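PDB 3QSJ: NUDIX hydrolase from Alicyclobacillus acidocaldarius subsp. acidocaldarius, which probably hydrolyses phosphorus-containing acid anhydrides, with the help of divalent metal ions. Local coordinates for residues Leu136-Phe142 with Ala216-Ile222; Val26-Arg30 with Phe41-Pro45. All coordinates share one frame; numbering follows the deposited sequence. Where two conformers were deposited one is given.

Contact 1. Residues Leu136-Phe142 with Ala216-Ile222; sequences LRRIGRF and AMSTLSI
R137, on a sheet strand of this Nudix fold, reaches across to the last residues of helix 213-219 and the chain that follows, and donates to two backbone carbonyls there, M217 O and L220 O. NE donates to L220 O at 2.9 Å in a nearly straight bond that lies in the guanidinium plane and meets a lone pair of the carbonyl. NH1 takes M217 O less neatly, from above the carbonyl plane and with an N-H...O angle of 131°. With CG anti to the backbone N (chi1 177°), the chain runs extended from CG to NE and carries the guanidinium alongside residues 217-220, where T219 N lies 3.5 Å above its plane, over its centre.

Further along, the chain leaving the helix joins the strand by a single backbone bond, I222 N to I139 O at 2.8 Å. I139 and G140 form a classic beta bulge opposite F156 of strand 151-160. A water extends the link, accepting from R141 N and donating to I222 O.

Apolar groups fill in around these bonds. The selenomethionine M217 bends at chi2 and chi3, bringing CE back to 3.9 Å from R137 CB. I139 CG2 meets L220 CB at 4.0 Å, while I222 also packs on A202 and A206 of helix 198-209. At the far end the F142 ring presents its edge to I222; in the conformer given, F142 CZ lies 3.5 Å from I222 CG2.

Contact 2. Residues Val26-Arg30 with Phe41-Pro45; sequences VLVVR and FVAFP
The ring of F44 lies alongside strand 24-31 and meets V26 and V28, two valines on the same side of that strand. F44 CE1 is the shared point of contact: V28 CG1, in the conformer given, comes within 3.6 Å of it and V26 CG2 within 3.7 Å, both at a slant to the ring. The V26 side chain crosses that of F44 at about a right angle, while V28 approaches more obliquely. Although the CB of F44 points away from the strand, chi1 of -53° sets CG anti to the carbonyl carbon and brings the ring back against the valines. L27 O, from the residue between the two valines in sequence, lies at the ring edge, in its plane, 3.5 Å from F44 CD1. T12 and V14 of strand 7-18 also touch the ring, which is thus buried within the sheet's packing.

V29 turns to the other side, sharing it with A43. V29 CG1 lies 4.3 Å from P45 CG, a loose apolar contact, and the V29 side chain also touches E86 of helix 72-87. The backbones of V29 and A43 form an antiparallel hydrogen-bonded pair, with V29 N to A43 O at 2.9 Å and A43 N to V29 O at 3.0 Å. R30 and V42 follow as a non-hydrogen-bonded pair, and the arginine leads off to a salt bridge with D175. This short antiparallel pairing is part of a beta hairpin of the Nudix fold, whose second strand runs from P45 into G46, a ligand of the calcium ion together with E82 and E86.

How the contacts relate
Both contacts reach the same mixed sheet. Contact 2 is buried and joins two neighbouring strands within the sheet, through paired backbone bonds and aliphatic-aromatic packing. Contact 1 is only partly buried and ties strand 137-143 to the C-terminal helix and the chain leaving it, largely through a charged side chain that grips main-chain carbonyls, with one direct backbone bond and a bridging water. The centres of contact 1 and contact 2 are about 17 Å apart, the nearest atoms of contact 1 and contact 2 about 7 Å apart. Strand 7-18 borders both: V14 touches I139 in one and V26 and F44 in the other. Contact 2 lies beside the calcium site, whereas the side chain of L136 in contact 1 is about 10 Å from that of E82.

Contact 1. Residues Leu136-Phe142 with Ala216-Ile222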
ATOM      1  N   LEU A 136       0.164  -7.665  -8.083  1.00 12.93           N
ATOM      2  CA  LEU A 136       0.268  -7.650  -6.593  1.00 13.37           C
ATOM      3  C   LEU A 136       0.331  -9.031  -6.030  1.00 17.96           C
ATOM      4  O   LEU A 136      -0.304  -9.941  -6.601  1.00 17.39           O
ATOM      5  CB  LEU A 136      -0.965  -6.960  -5.947  1.00 13.73           C
ATOM      6  CG  LEU A 136      -0.806  -5.429  -5.774  1.00 16.03           C
ATOM      7  CD1 LEU A 136      -0.628  -4.692  -7.172  1.00 17.89           C
ATOM      8  CD2 LEU A 136      -2.113  -4.903  -5.183  1.00 17.31           C
ATOM      9  N   ARG A 137       1.095  -9.192  -4.957  1.00 15.09           N
ATOM     10  CA  ARG A 137       1.193 -10.437  -4.260  1.00 14.03           C
ATOM     11  C   ARG A 137       0.602 -10.251  -2.857  1.00 16.74           C
ATOM     12  O   ARG A 137       1.023  -9.352  -2.120  1.00 15.01           O
ATOM     13  CB  ARG A 137       2.669 -10.882  -4.181  1.00 13.64           C
ATOM     14  CG  ARG A 137       2.895 -12.149  -3.393  1.00 15.65           C
ATOM     15  CD  ARG A 137       4.392 -12.386  -3.080  1.00 14.31           C
ATOM     16  NE  ARG A 137       4.564 -13.664  -2.382  1.00 19.46           N
ATOM     17  CZ  ARG A 137       4.698 -14.842  -2.986  1.00 18.79           C
ATOM     18  NH1 ARG A 137       4.699 -14.920  -4.317  1.00 18.49           N
ATOM     19  NH2 ARG A 137       4.775 -15.975  -2.259  1.00 19.60           N
ATOM     20  N   ARG A 138      -0.335 -11.112  -2.452  1.00 16.14           N
ATOM     21  CA  ARG A 138      -0.796 -11.101  -1.063  1.00 14.60           C
ATOM     22  C   ARG A 138       0.362 -11.619  -0.222  1.00 15.97           C
ATOM     23  O   ARG A 138       0.859 -12.732  -0.473  1.00 16.23           O
ATOM     24  CB  ARG A 138      -2.049 -11.989  -0.902  1.00 13.93           C
ATOM     25  CG  ARG A 138      -2.385 -12.145   0.538  1.00 13.19           C
ATOM     26  CD  ARG A 138      -3.702 -12.861   0.816  1.00 14.62           C
ATOM     27  NE  ARG A 138      -3.751 -13.300   2.210  1.00 16.52           N
ATOM     28  CZ  ARG A 138      -4.870 -13.732   2.803  1.00 20.25           C
ATOM     29  NH1 ARG A 138      -6.035 -13.727   2.139  1.00 18.12           N
ATOM     30  NH2 ARG A 138      -4.842 -14.151   4.062  1.00 18.96           N
ATOM     31  N   ILE A 139       0.796 -10.811   0.801  1.00 13.32           N
ATOM     32  CA  ILE A 139       1.889 -11.261   1.663  1.00 14.98           C
ATOM     33  C   ILE A 139       1.501 -11.431   3.125  1.00 19.39           C
ATOM     34  O   ILE A 139       2.297 -11.918   3.921  1.00 18.68           O
ATOM     35  CB  ILE A 139       3.122 -10.363   1.510  1.00 17.01           C
ATOM     36  CG1 ILE A 139       2.750  -8.890   1.891  1.00 18.41           C
ATOM     37  CG2 ILE A 139       3.637 -10.472   0.069  1.00 14.71           C
ATOM     38  CD1 ILE A 139       4.008  -7.944   1.933  1.00 21.06           C
ATOM     39  N   GLY A 140       0.307 -10.995   3.496  1.00 14.62           N
ATOM     40  CA  GLY A 140      -0.075 -11.232   4.874  1.00 16.30           C
ATOM     41  C   GLY A 140      -1.445 -10.740   5.233  1.00 16.35           C
ATOM     42  O   GLY A 140      -2.066  -9.996   4.466  1.00 16.26           O
ATOM     43  N   ARG A 141      -1.889 -11.109   6.440  1.00 14.73           N
ATOM     44  CA  ARG A 141      -3.150 -10.580   6.955  1.00 17.15           C
ATOM     45  C   ARG A 141      -2.968 -10.481   8.454  1.00 20.99           C
ATOM     46  O   ARG A 141      -2.478 -11.436   9.081  1.00 18.22           O
ATOM     47  CB  ARG A 141      -4.309 -11.507   6.612  1.00 15.51           C
ATOM     48  CG  ARG A 141      -5.663 -11.003   7.089  1.00 16.17           C
ATOM     49  CD  ARG A 141      -6.736 -12.063   6.795  1.00 18.65           C
ATOM     50  NE  ARG A 141      -8.038 -11.600   7.300  1.00 19.30           N
ATOM     51  CZ  ARG A 141      -9.206 -12.186   7.063  1.00 19.00           C
ATOM     52  NH1 ARG A 141      -9.260 -13.343   6.394  1.00 19.86           N
ATOM     53  NH2 ARG A 141     -10.340 -11.627   7.506  1.00 19.04           N
ATOM     54  N   PHE A 142      -3.260  -9.297   8.999  1.00 18.01           N
ATOM     55  CA  PHE A 142      -3.034  -9.080  10.435  1.00 19.87           C
ATOM     56  C   PHE A 142      -4.218  -8.416  11.064  1.00 21.11           C
ATOM     57  O   PHE A 142      -4.671  -7.356  10.615  1.00 19.96           O
ATOM     58  CB  PHE A 142      -1.764  -8.239  10.651  1.00 22.91           C
ATOM     59  CG  PHE A 142      -0.537  -8.995  10.231  1.00 27.69           C
ATOM     60  CD1 PHE A 142      -0.121 -10.122  10.936  1.00 33.58           C
ATOM     61  CD2 PHE A 142       0.141  -8.655   9.069  1.00 34.57           C
ATOM     62  CE1 PHE A 142       0.946 -10.892  10.487  1.00 36.84           C
ATOM     63  CE2 PHE A 142       1.249  -9.402   8.653  1.00 39.13           C
ATOM     64  CZ  PHE A 142       1.636 -10.510   9.373  1.00 36.78           C
ATOM     65  N   ALA A 216      11.399 -11.473  -3.871  1.00 17.57           N
ATOM     66  CA  ALA A 216      10.305 -11.108  -2.988  1.00 17.23           C
ATOM     67  C   ALA A 216       8.935 -11.376  -3.636  1.00 18.82           C
ATOM     68  O   ALA A 216       8.014 -11.873  -2.972  1.00 19.22           O
ATOM     69  CB  ALA A 216      10.418  -9.627  -2.598  1.00 17.99           C
HETATM   70  N   MSE A 217       8.777 -11.034  -4.937  1.00 17.65           N
HETATM   71  CA  MSE A 217       7.490 -11.202  -5.627  1.00 16.15           C
HETATM   72  C   MSE A 217       7.173 -12.706  -5.795  1.00 19.51           C
HETATM   73  O   MSE A 217       6.006 -13.027  -6.020  1.00 20.52           O
HETATM   74  CB  MSE A 217       7.502 -10.496  -7.003  1.00 16.61           C
HETATM   75  CG  MSE A 217       7.416  -8.986  -6.882  1.00 20.00           C
HETATM   76 SE   MSE A 217       5.708  -8.448  -5.966  0.78 22.85          SE
HETATM   77  CE  MSE A 217       4.468  -9.087  -7.188  1.00 21.92           C
ATOM     78  N   SER A 218       8.192 -13.616  -5.620  1.00 16.05           N
ATOM     79  CA  SER A 218       7.982 -15.037  -5.693  1.00 17.63           C
ATOM     80  C   SER A 218       7.801 -15.742  -4.349  1.00 21.04           C
ATOM     81  O   SER A 218       7.394 -16.889  -4.350  1.00 20.64           O
ATOM     82  CB  SER A 218       9.214 -15.699  -6.352  1.00 23.70           C
ATOM     83  OG  SER A 218       9.083 -15.676  -7.747  1.00 31.88           O
ATOM     84  N   THR A 219       8.207 -15.126  -3.208  1.00 18.70           N
ATOM     85  CA  THR A 219       8.311 -15.876  -1.968  1.00 19.40           C
ATOM     86  C   THR A 219       7.841 -15.117  -0.753  1.00 20.78           C
ATOM     87  O   THR A 219       7.638 -15.761   0.293  1.00 20.96           O
ATOM     88  CB  THR A 219       9.815 -16.193  -1.655  1.00 24.73           C
ATOM     89  OG1 THR A 219      10.533 -14.957  -1.431  1.00 21.22           O
ATOM     90  CG2 THR A 219      10.512 -17.014  -2.692  1.00 24.40           C
ATOM     91  N   LEU A 220       7.773 -13.778  -0.822  1.00 18.57           N
ATOM     92  CA  LEU A 220       7.463 -13.065   0.415  1.00 19.65           C
ATOM     93  C   LEU A 220       6.187 -13.480   1.085  1.00 22.86           C
ATOM     94  O   LEU A 220       5.123 -13.567   0.463  1.00 19.93           O
ATOM     95  CB  LEU A 220       7.522 -11.535   0.270  1.00 18.68           C
ATOM     96  CG  LEU A 220       8.156 -10.818   1.469  1.00 21.62           C
ATOM     97  CD1 LEU A 220       9.678 -10.969   1.428  1.00 23.21           C
ATOM     98  CD2 LEU A 220       7.773  -9.331   1.425  1.00 21.24           C
ATOM     99  N   SER A 221       6.296 -13.655   2.394  1.00 21.72           N
ATOM    100  CA  SER A 221       5.132 -13.998   3.194  1.00 25.31           C
ATOM    101  C   SER A 221       5.422 -13.660   4.628  1.00 38.71           C
ATOM    102  O   SER A 221       6.454 -14.097   5.185  1.00 41.64           O
ATOM    103  CB  SER A 221       4.825 -15.487   3.088  1.00 35.73           C
ATOM    104  OG  SER A 221       3.962 -15.879   4.142  1.00 47.76           O
ATOM    105  N   ILE A 222       4.500 -12.933   5.254  0.51 34.56           N
ATOM    106  CA  ILE A 222       4.626 -12.591   6.663  0.51 36.81           C
ATOM    107  C   ILE A 222       3.705 -13.547   7.457  0.51 43.90           C
ATOM    108  O   ILE A 222       2.480 -13.527   7.269  0.51 41.75           O
ATOM    109  CB  ILE A 222       4.297 -11.093   6.942  0.51 38.89           C
ATOM    110  CG1 ILE A 222       4.569 -10.122   5.754  0.51 37.77           C
ATOM    111  CG2 ILE A 222       4.939 -10.631   8.241  0.51 41.83           C
ATOM    112  CD1 ILE A 222       6.041  -9.992   5.205  0.51 33.72           C
TER
HETATM  113  O   HOH W   1      -0.135 -13.106   7.801  1.00 27.99           O

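Contact 2. Residues Val26-Arg30 with Phe41-Pro45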
ATOM      1  N   VAL A  26      11.910   0.587  -0.215  1.00 17.07           N
ATOM      2  CA  VAL A  26      10.438   0.505  -0.073  1.00 15.36           C
ATOM      3  C   VAL A  26       9.880   1.903   0.163  1.00 19.25           C
ATOM      4  O   VAL A  26      10.594   2.728   0.745  1.00 20.26           O
ATOM      5  CB  VAL A  26      10.103  -0.483   1.091  1.00 17.46           C
ATOM      6  CG1 VAL A  26      10.715  -0.042   2.450  1.00 17.45           C
ATOM      7  CG2 VAL A  26       8.598  -0.741   1.197  1.00 16.96           C
ATOM      8  N   LEU A  27       8.615   2.166  -0.237  1.00 16.91           N
ATOM      9  CA  LEU A  27       8.006   3.457  -0.022  1.00 17.16           C
ATOM     10  C   LEU A  27       7.369   3.444   1.362  1.00 18.94           C
ATOM     11  O   LEU A  27       6.510   2.586   1.689  1.00 18.01           O
ATOM     12  CB  LEU A  27       6.914   3.735  -1.071  1.00 16.80           C
ATOM     13  CG  LEU A  27       7.383   4.221  -2.425  1.00 22.80           C
ATOM     14  CD1 LEU A  27       6.191   4.340  -3.360  1.00 22.75           C
ATOM     15  CD2 LEU A  27       8.055   5.627  -2.295  1.00 22.77           C
ATOM     16  N   VAL A  28       7.757   4.392   2.162  0.55 16.54           N
ATOM     17  CA  VAL A  28       7.131   4.499   3.472  0.55 15.07           C
ATOM     18  C   VAL A  28       6.627   5.896   3.610  0.55 18.86           C
ATOM     19  O   VAL A  28       7.089   6.807   2.902  0.55 18.22           O
ATOM     20  CB  VAL A  28       8.069   4.105   4.646  0.55 19.37           C
ATOM     21  CG1 VAL A  28       8.369   2.602   4.638  0.55 19.49           C
ATOM     22  CG2 VAL A  28       9.362   4.928   4.638  0.55 18.71           C
ATOM     23  N   VAL A  29       5.702   6.083   4.546  1.00 17.72           N
ATOM     24  CA  VAL A  29       5.160   7.412   4.861  1.00 18.48           C
ATOM     25  C   VAL A  29       5.174   7.623   6.375  1.00 21.12           C
ATOM     26  O   VAL A  29       5.215   6.650   7.129  1.00 20.93           O
ATOM     27  CB  VAL A  29       3.740   7.587   4.298  1.00 22.13           C
ATOM     28  CG1 VAL A  29       3.756   7.423   2.747  1.00 21.97           C
ATOM     29  CG2 VAL A  29       2.750   6.608   4.954  1.00 22.04           C
ATOM     30  N   ARG A  30       5.140   8.888   6.833  1.00 17.83           N
ATOM     31  CA  ARG A  30       5.023   9.108   8.275  1.00 18.67           C
ATOM     32  C   ARG A  30       3.809   9.978   8.551  1.00 22.90           C
ATOM     33  O   ARG A  30       3.653  11.018   7.930  1.00 22.45           O
ATOM     34  CB  ARG A  30       6.293   9.773   8.840  1.00 21.35           C
ATOM     35  CG  ARG A  30       6.107  10.058  10.353  1.00 24.02           C
ATOM     36  CD  ARG A  30       7.370  10.575  10.998  1.00 26.30           C
ATOM     37  NE  ARG A  30       7.813  11.843  10.420  1.00 26.28           N
ATOM     38  CZ  ARG A  30       8.948  12.421  10.780  1.00 47.42           C
ATOM     39  NH1 ARG A  30       9.692  11.890  11.740  1.00 40.37           N
ATOM     40  NH2 ARG A  30       9.345  13.539  10.192  1.00 37.27           N
ATOM     41  N   PHE A  41       3.836   7.889  13.591  1.00 19.68           N
ATOM     42  CA  PHE A  41       4.110   6.484  13.207  1.00 20.14           C
ATOM     43  C   PHE A  41       4.552   6.381  11.731  1.00 21.82           C
ATOM     44  O   PHE A  41       4.009   7.112  10.868  1.00 19.66           O
ATOM     45  CB  PHE A  41       2.878   5.586  13.403  1.00 22.04           C
ATOM     46  CG  PHE A  41       2.730   4.988  14.784  1.00 22.92           C
ATOM     47  CD1 PHE A  41       2.679   3.610  14.960  1.00 25.95           C
ATOM     48  CD2 PHE A  41       2.691   5.802  15.916  1.00 24.06           C
ATOM     49  CE1 PHE A  41       2.527   3.054  16.241  1.00 27.44           C
ATOM     50  CE2 PHE A  41       2.549   5.246  17.204  1.00 26.71           C
ATOM     51  CZ  PHE A  41       2.488   3.875  17.355  1.00 25.60           C
ATOM     52  N   VAL A  42       5.506   5.499  11.455  0.54 17.06           N
ATOM     53  CA  VAL A  42       5.902   5.228  10.078  0.54 16.24           C
ATOM     54  C   VAL A  42       5.074   4.018   9.653  0.54 21.14           C
ATOM     55  O   VAL A  42       4.717   3.176  10.493  0.54 21.58           O
ATOM     56  CB  VAL A  42       7.428   5.014   9.886  0.54 18.73           C
ATOM     57  CG1 VAL A  42       8.204   6.318  10.168  0.54 16.59           C
ATOM     58  CG2 VAL A  42       7.963   3.859  10.752  0.54 19.84           C
ATOM     59  N   ALA A  43       4.721   3.954   8.362  1.00 20.32           N
ATOM     60  CA  ALA A  43       3.946   2.866   7.814  1.00 19.90           C
ATOM     61  C   ALA A  43       4.053   2.843   6.290  1.00 19.05           C
ATOM     62  O   ALA A  43       4.751   3.635   5.659  1.00 19.18           O
ATOM     63  CB  ALA A  43       2.468   3.037   8.223  1.00 22.00           C
ATOM     64  N   PHE A  44       3.324   1.922   5.717  1.00 17.13           N
ATOM     65  CA  PHE A  44       3.232   1.886   4.275  1.00 16.11           C
ATOM     66  C   PHE A  44       1.875   2.522   3.924  1.00 16.04           C
ATOM     67  O   PHE A  44       0.974   2.571   4.764  1.00 18.00           O
ATOM     68  CB  PHE A  44       3.260   0.434   3.764  1.00 18.81           C
ATOM     69  CG  PHE A  44       4.449  -0.358   4.280  1.00 19.31           C
ATOM     70  CD1 PHE A  44       5.755   0.003   3.932  1.00 18.43           C
ATOM     71  CD2 PHE A  44       4.262  -1.444   5.135  1.00 20.73           C
ATOM     72  CE1 PHE A  44       6.848  -0.687   4.464  1.00 21.12           C
ATOM     73  CE2 PHE A  44       5.355  -2.130   5.668  1.00 22.97           C
ATOM     74  CZ  PHE A  44       6.637  -1.743   5.345  1.00 22.02           C
ATOM     75  N   PRO A  45       1.682   2.960   2.677  1.00 14.69           N
ATOM     76  CA  PRO A  45       0.379   3.522   2.291  1.00 16.54           C
ATOM     77  C   PRO A  45      -0.727   2.500   2.463  1.00 17.96           C
ATOM     78  O   PRO A  45      -0.505   1.300   2.239  1.00 16.86           O
ATOM     79  CB  PRO A  45       0.576   3.874   0.784  1.00 18.75           C
ATOM     80  CG  PRO A  45       2.066   4.109   0.656  1.00 21.12           C
ATOM     81  CD  PRO A  45       2.652   2.998   1.555  1.00 15.65           C
TER